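Local coordinates for ALDH21) (Physcomitrella patens subsp. patens, PDB 5MZ5), which oxidises succinic semialdehyde to succinate with NADP(+) as hydride acceptor, as a tetrameric member of the aldehyde dehydrogenase family, at residues Ile118-Thr123 with Asn351-Asp356; Leu261-Ser266 with Trp271-Arg276. All coordinates share one frame; numbering follows the deposited sequence.

Interaction 1: residues Ile118-Thr123 with Asn351-Asp356; sequences IAQTLT and NPFEED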
loop_
_atom_site.group_PDB
_atom_site.type_symbol
_atom_site.label_atom_id
_atom_site.label_comp_id
_atom_site.label_asym_id
_atom_site.label_seq_id
_atom_site.Cartn_x
_atom_site.Cartn_y
_atom_site.Cartn_z
ATOM N N ILE A 118 -33.332 18.706 -5.269
ATOM C CA ILE A 118 -32.128 19.098 -4.521
ATOM C C ILE A 118 -31.396 20.227 -5.263
ATOM O O ILE A 118 -31.038 21.226 -4.635
ATOM C CB ILE A 118 -31.235 17.882 -4.175
ATOM C CG1 ILE A 118 -31.969 16.926 -3.206
ATOM C CG2 ILE A 118 -29.907 18.330 -3.554
ATOM C CD1 ILE A 118 -31.400 15.511 -3.181
ATOM N N ALA A 119 -31.239 20.094 -6.603
ATOM C CA ALA A 119 -30.612 21.116 -7.452
ATOM C C ALA A 119 -31.364 22.464 -7.368
ATOM O O ALA A 119 -30.722 23.507 -7.204
ATOM C CB ALA A 119 -30.524 20.640 -8.896
ATOM N N GLN A 120 -32.708 22.425 -7.435
ATOM C CA GLN A 120 -33.556 23.620 -7.344
ATOM C C GLN A 120 -33.411 24.320 -5.985
ATOM O O GLN A 120 -33.289 25.536 -5.948
ATOM C CB GLN A 120 -35.038 23.294 -7.644
ATOM C CG GLN A 120 -35.330 22.985 -9.129
ATOM C CD GLN A 120 -35.167 24.170 -10.053
ATOM O OE1 GLN A 120 -35.433 25.321 -9.690
ATOM N NE2 GLN A 120 -34.744 23.913 -11.284
ATOM N N THR A 121 -33.375 23.536 -4.886
ATOM C CA THR A 121 -33.187 24.011 -3.512
ATOM C C THR A 121 -31.814 24.654 -3.364
ATOM O O THR A 121 -31.702 25.683 -2.706
ATOM C CB THR A 121 -33.383 22.850 -2.517
ATOM O OG1 THR A 121 -34.696 22.318 -2.682
ATOM C CG2 THR A 121 -33.194 23.278 -1.071
ATOM N N LEU A 122 -30.776 24.033 -3.967
ATOM C CA LEU A 122 -29.401 24.514 -3.978
ATOM C C LEU A 122 -29.293 25.867 -4.634
ATOM O O LEU A 122 -28.719 26.771 -4.047
ATOM C CB LEU A 122 -28.500 23.530 -4.720
ATOM C CG LEU A 122 -27.594 22.652 -3.917
ATOM C CD1 LEU A 122 -26.791 21.764 -4.848
ATOM C CD2 LEU A 122 -26.624 23.489 -3.053
ATOM N N THR A 123 -29.836 26.015 -5.853
ATOM C CA THR A 123 -29.845 27.281 -6.593
ATOM C C THR A 123 -30.566 28.376 -5.792
ATOM O O THR A 123 -30.066 29.494 -5.676
ATOM C CB THR A 123 -30.459 27.055 -7.980
ATOM O OG1 THR A 123 -29.484 26.366 -8.739
ATOM C CG2 THR A 123 -30.830 28.372 -8.700
ATOM N N ASN A 351 -30.660 35.702 -13.588
ATOM C CA ASN A 351 -31.487 34.765 -12.837
ATOM C C ASN A 351 -30.835 33.363 -12.813
ATOM O O ASN A 351 -30.749 32.721 -13.861
ATOM C CB ASN A 351 -32.897 34.720 -13.441
ATOM C CG ASN A 351 -33.881 33.836 -12.717
ATOM O OD1 ASN A 351 -33.550 33.108 -11.778
ATOM N ND2 ASN A 351 -35.129 33.900 -13.146
ATOM N N PRO A 352 -30.372 32.884 -11.626
ATOM C CA PRO A 352 -29.692 31.575 -11.574
ATOM C C PRO A 352 -30.599 30.392 -11.935
ATOM O O PRO A 352 -30.088 29.323 -12.261
ATOM C CB PRO A 352 -29.148 31.520 -10.142
ATOM C CG PRO A 352 -30.082 32.384 -9.363
ATOM C CD PRO A 352 -30.388 33.519 -10.292
ATOM N N PHE A 353 -31.936 30.605 -11.934
ATOM C CA PHE A 353 -32.912 29.582 -12.321
ATOM C C PHE A 353 -33.012 29.394 -13.841
ATOM O O PHE A 353 -33.584 28.394 -14.291
ATOM C CB PHE A 353 -34.282 29.845 -11.689
ATOM C CG PHE A 353 -34.283 29.663 -10.191
ATOM C CD1 PHE A 353 -34.410 28.395 -9.626
ATOM C CD2 PHE A 353 -34.151 30.763 -9.338
ATOM C CE1 PHE A 353 -34.420 28.228 -8.234
ATOM C CE2 PHE A 353 -34.157 30.596 -7.945
ATOM C CZ PHE A 353 -34.302 29.329 -7.407
ATOM N N GLU A 354 -32.436 30.339 -14.628
ATOM C CA GLU A 354 -32.397 30.236 -16.094
ATOM C C GLU A 354 -31.334 29.212 -16.461
ATOM O O GLU A 354 -30.269 29.195 -15.849
ATOM C CB GLU A 354 -32.059 31.581 -16.778
ATOM C CG GLU A 354 -33.031 32.731 -16.536
ATOM C CD GLU A 354 -34.416 32.680 -17.158
ATOM O OE1 GLU A 354 -34.727 31.712 -17.894
ATOM O OE2 GLU A 354 -35.195 33.627 -16.906
ATOM N N GLU A 355 -31.645 28.344 -17.432
ATOM C CA GLU A 355 -30.770 27.305 -17.928
ATOM C C GLU A 355 -29.498 27.844 -18.562
ATOM O O GLU A 355 -28.463 27.194 -18.447
ATOM C CB GLU A 355 -31.516 26.409 -18.923
ATOM C CG GLU A 355 -32.725 25.681 -18.336
ATOM C CD GLU A 355 -32.421 24.650 -17.263
ATOM O OE1 GLU A 355 -31.338 24.030 -17.329
ATOM O OE2 GLU A 355 -33.269 24.450 -16.363
ATOM N N ASP A 356 -29.548 29.025 -19.217
ATOM C CA ASP A 356 -28.369 29.590 -19.885
ATOM C C ASP A 356 -27.577 30.621 -19.024
ATOM O O ASP A 356 -26.598 31.171 -19.521
ATOM C CB ASP A 356 -28.750 30.171 -21.257
ATOM C CG ASP A 356 -29.780 31.286 -21.225
ATOM O OD1 ASP A 356 -30.344 31.552 -20.134
ATOM O OD2 ASP A 356 -30.073 31.850 -22.299
HETATM O O HOH W 1 -34.806 25.875 -13.527
#
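Phe353 leans across Thr123 and presents one ring edge to Gln120; ring and threonine methyl share the contact about equally. From CB, the first torsion (chi1 -68°) turns CG anti to its own carbonyl carbon, which lays the ring over the helix residue: Thr123 CG2 sits 3.6 Å from the Phe353 ring centroid, almost on the ring normal, in a CH-pi contact. CG, CD2 and CE2 of Phe353 accordingly all lie 4.0 to 4.1 Å from Thr123 CG2. On the other side, CD1 and CE1 face the amide of Gln120, whose OE1 lies in the ring plane, 3.2 Å from Phe353 CD1, with amide and ring planes 22° apart. At the tip, CZ is 3.8 Å from Thr123 CG2. The backbone that carries this ring makes a type I turn from Asn351 to Glu354, combined with an Asx turn in which Phe353 N donates to Asn351 OD1 (3.0 Å) from well above the carbonyl plane. Through this turn the loop following helix 333-345 reaches helix 115-126 in the aldehyde dehydrogenase fold, far from the annotated sites. Pro352 CB packs on the same methyl, while Thr123 OG1 is bound to Lys128 O. A water joins Gln120 NE2 to Phe353 O, and that nitrogen also donates to Glu116.

Interaction 2: residues Leu261-Ser266 with Trp271-Arg276; sequences LTFTGS and WDMKAR
Asp272 OD2, on the helix that packs Met273 against Leu261 and Phe263, is gripped side-on by Arg276 one turn later: both Arg276 NE and Arg276 NH1 lie 3.1 Å from Asp272 OD2. The two nitrogens reach this oxygen on its syn side and from the same face of the carboxylate, about 33° out of its plane, while the oxygen stays close to the guanidinium plane. Arg276 NH2 has a second acidic partner in Asp250, so the guanidinium is held by two carboxylates at the end of helix 267-276.

The contact with the strand itself is apolar and rests on Met273. Its sulfur lies over one face of the Phe263 ring, displaced toward the CD1 and CE1 side, with Met273 SD 3.9 Å from the centroid of Phe263 and 28° off the ring normal, a Met-aromatic contact. A bend at the last torsion (chi3 76°) swings the methyl back along the strand, where Met273 CE is 3.8 Å from both Leu261 CD1 and Leu261 CD2. It also stays near the ring, 3.7 Å from Phe263 CD1. One thioether thus spans two residues that point to the same side of the strand, meeting both side chains at about a right angle. Met273 also touches Thr253 of helix 251-254, and the Phe263 ring reaches Leu286, an NADP(+)-binding residue. Lys274, further round the helix, donates to carbonyl oxygens of Gly278 and Lys280 of a neighbouring subunit.

Strand 260-264, the turn through Gly265 and Ser266, helix 267-276 and the parallel strand 281-285 form a beta-alpha-beta unit of the Rossmann-type nucleotide-binding domain, in which Ser266 is one of the residues that contact NADP(+) when the cofactor, absent from this apo structure, is bound.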
loop_
_atom_site.group_PDB
_atom_site.type_symbol
_atom_site.label_atom_id
_atom_site.label_comp_id
_atom_site.label_asym_id
_atom_site.label_seq_id
_atom_site.Cartn_x
_atom_site.Cartn_y
_atom_site.Cartn_z
ATOM N N LEU A 261 -12.703 18.184 15.319
ATOM C CA LEU A 261 -13.391 19.306 14.730
ATOM C C LEU A 261 -12.939 19.375 13.244
ATOM O O LEU A 261 -11.749 19.443 12.955
ATOM C CB LEU A 261 -13.078 20.631 15.462
ATOM C CG LEU A 261 -13.406 21.938 14.714
ATOM C CD1 LEU A 261 -14.922 22.050 14.367
ATOM C CD2 LEU A 261 -12.965 23.147 15.516
ATOM N N THR A 262 -13.898 19.367 12.323
ATOM C CA THR A 262 -13.629 19.524 10.888
ATOM C C THR A 262 -14.404 20.746 10.404
ATOM O O THR A 262 -15.647 20.785 10.448
ATOM C CB THR A 262 -13.828 18.223 10.070
ATOM O OG1 THR A 262 -13.630 18.535 8.691
ATOM C CG2 THR A 262 -15.189 17.593 10.266
ATOM N N PHE A 263 -13.642 21.763 9.989
ATOM C CA PHE A 263 -14.187 23.046 9.557
ATOM C C PHE A 263 -13.813 23.386 8.128
ATOM O O PHE A 263 -12.669 23.187 7.701
ATOM C CB PHE A 263 -13.730 24.159 10.519
ATOM C CG PHE A 263 -14.073 25.579 10.123
ATOM C CD1 PHE A 263 -15.305 26.129 10.443
ATOM C CD2 PHE A 263 -13.174 26.355 9.401
ATOM C CE1 PHE A 263 -15.618 27.445 10.098
ATOM C CE2 PHE A 263 -13.502 27.664 9.023
ATOM C CZ PHE A 263 -14.712 28.209 9.394
ATOM N N THR A 264 -14.808 23.881 7.392
ATOM C CA THR A 264 -14.647 24.426 6.042
ATOM C C THR A 264 -15.284 25.808 6.072
ATOM O O THR A 264 -16.458 25.941 6.421
ATOM C CB THR A 264 -15.212 23.550 4.932
ATOM O OG1 THR A 264 -14.539 22.297 4.953
ATOM C CG2 THR A 264 -15.008 24.188 3.537
ATOM N N GLY A 265 -14.486 26.816 5.759
ATOM C CA GLY A 265 -14.960 28.196 5.753
ATOM C C GLY A 265 -13.860 29.228 5.769
ATOM O O GLY A 265 -12.756 28.975 5.279
ATOM N N SER A 266 -14.179 30.403 6.335
ATOM C CA SER A 266 -13.287 31.553 6.454
ATOM C C SER A 266 -12.035 31.267 7.288
ATOM O O SER A 266 -12.137 30.745 8.394
ATOM C CB SER A 266 -14.049 32.749 7.018
ATOM O OG SER A 266 -13.240 33.910 7.021
ATOM N N TRP A 271 -8.739 29.451 11.799
ATOM C CA TRP A 271 -7.526 29.499 12.621
ATOM C C TRP A 271 -7.817 29.774 14.091
ATOM O O TRP A 271 -7.183 29.187 14.951
ATOM C CB TRP A 271 -6.485 30.487 12.049
ATOM C CG TRP A 271 -5.933 30.042 10.722
ATOM C CD1 TRP A 271 -6.003 30.716 9.535
ATOM C CD2 TRP A 271 -5.258 28.804 10.440
ATOM N NE1 TRP A 271 -5.366 30.009 8.551
ATOM C CE2 TRP A 271 -4.892 28.832 9.076
ATOM C CE3 TRP A 271 -4.894 27.688 11.219
ATOM C CZ2 TRP A 271 -4.172 27.791 8.473
ATOM C CZ3 TRP A 271 -4.190 26.653 10.619
ATOM C CH2 TRP A 271 -3.849 26.702 9.262
ATOM N N ASP A 272 -8.796 30.644 14.370
ATOM C CA ASP A 272 -9.218 30.946 15.724
ATOM C C ASP A 272 -9.900 29.724 16.387
ATOM O O ASP A 272 -9.699 29.483 17.571
ATOM C CB ASP A 272 -10.131 32.190 15.743
ATOM C CG ASP A 272 -10.666 32.468 17.121
ATOM O OD1 ASP A 272 -9.844 32.768 18.024
ATOM O OD2 ASP A 272 -11.883 32.258 17.333
ATOM N N MET A 273 -10.694 28.958 15.632
ATOM C CA MET A 273 -11.308 27.721 16.150
ATOM C C MET A 273 -10.231 26.673 16.491
ATOM O O MET A 273 -10.323 26.029 17.547
ATOM C CB MET A 273 -12.329 27.129 15.175
ATOM C CG MET A 273 -13.611 27.909 15.117
ATOM S SD MET A 273 -14.537 27.485 13.636
ATOM C CE MET A 273 -15.218 25.877 14.091
ATOM N N LYS A 274 -9.194 26.549 15.634
ATOM C CA LYS A 274 -8.069 25.621 15.869
ATOM C C LYS A 274 -7.358 25.992 17.182
ATOM O O LYS A 274 -7.113 25.105 18.003
ATOM C CB LYS A 274 -7.083 25.647 14.673
ATOM C CG LYS A 274 -5.921 24.658 14.804
ATOM C CD LYS A 274 -4.854 24.906 13.740
ATOM C CE LYS A 274 -3.654 23.972 13.836
ATOM N NZ LYS A 274 -2.709 24.349 14.925
ATOM N N ALA A 275 -7.101 27.325 17.403
ATOM C CA ALA A 275 -6.453 27.847 18.601
ATOM C C ALA A 275 -7.232 27.550 19.884
ATOM O O ALA A 275 -6.610 27.307 20.925
ATOM C CB ALA A 275 -6.238 29.352 18.460
ATOM N N ARG A 276 -8.585 27.526 19.808
ATOM C CA ARG A 276 -9.425 27.348 20.998
ATOM C C ARG A 276 -10.116 26.002 21.112
ATOM O O ARG A 276 -10.856 25.787 22.068
ATOM C CB ARG A 276 -10.467 28.489 21.090
ATOM C CG ARG A 276 -9.853 29.889 21.254
ATOM C CD ARG A 276 -10.868 31.036 21.267
ATOM N NE ARG A 276 -11.790 31.002 20.124
ATOM C CZ ARG A 276 -12.994 30.434 20.143
ATOM N NH1 ARG A 276 -13.736 30.410 19.052
ATOM N NH2 ARG A 276 -13.451 29.865 21.249
#

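Overall arrangement
The two contacts share no helix or strand and lie on opposite sides of the chain's centre, their centres 30 Å apart. Interaction 2 is the buried one: it seats a helix on its own strand across a few intervening residues, beside the NADP(+) site, and does so with sulfur and hydrocarbon, keeping its charged pair on the exposed side of the helix. Interaction 1 is only partly buried and joins a helix to a loop more than 200 residues later, with an amide oxygen at the edge of its ring and a water bridging to the backbone. An aromatic face is used in each, met by a threonine methyl in one and by a thioether in the other. Along the sequence, interaction 2 falls within the span that interaction 1 closes.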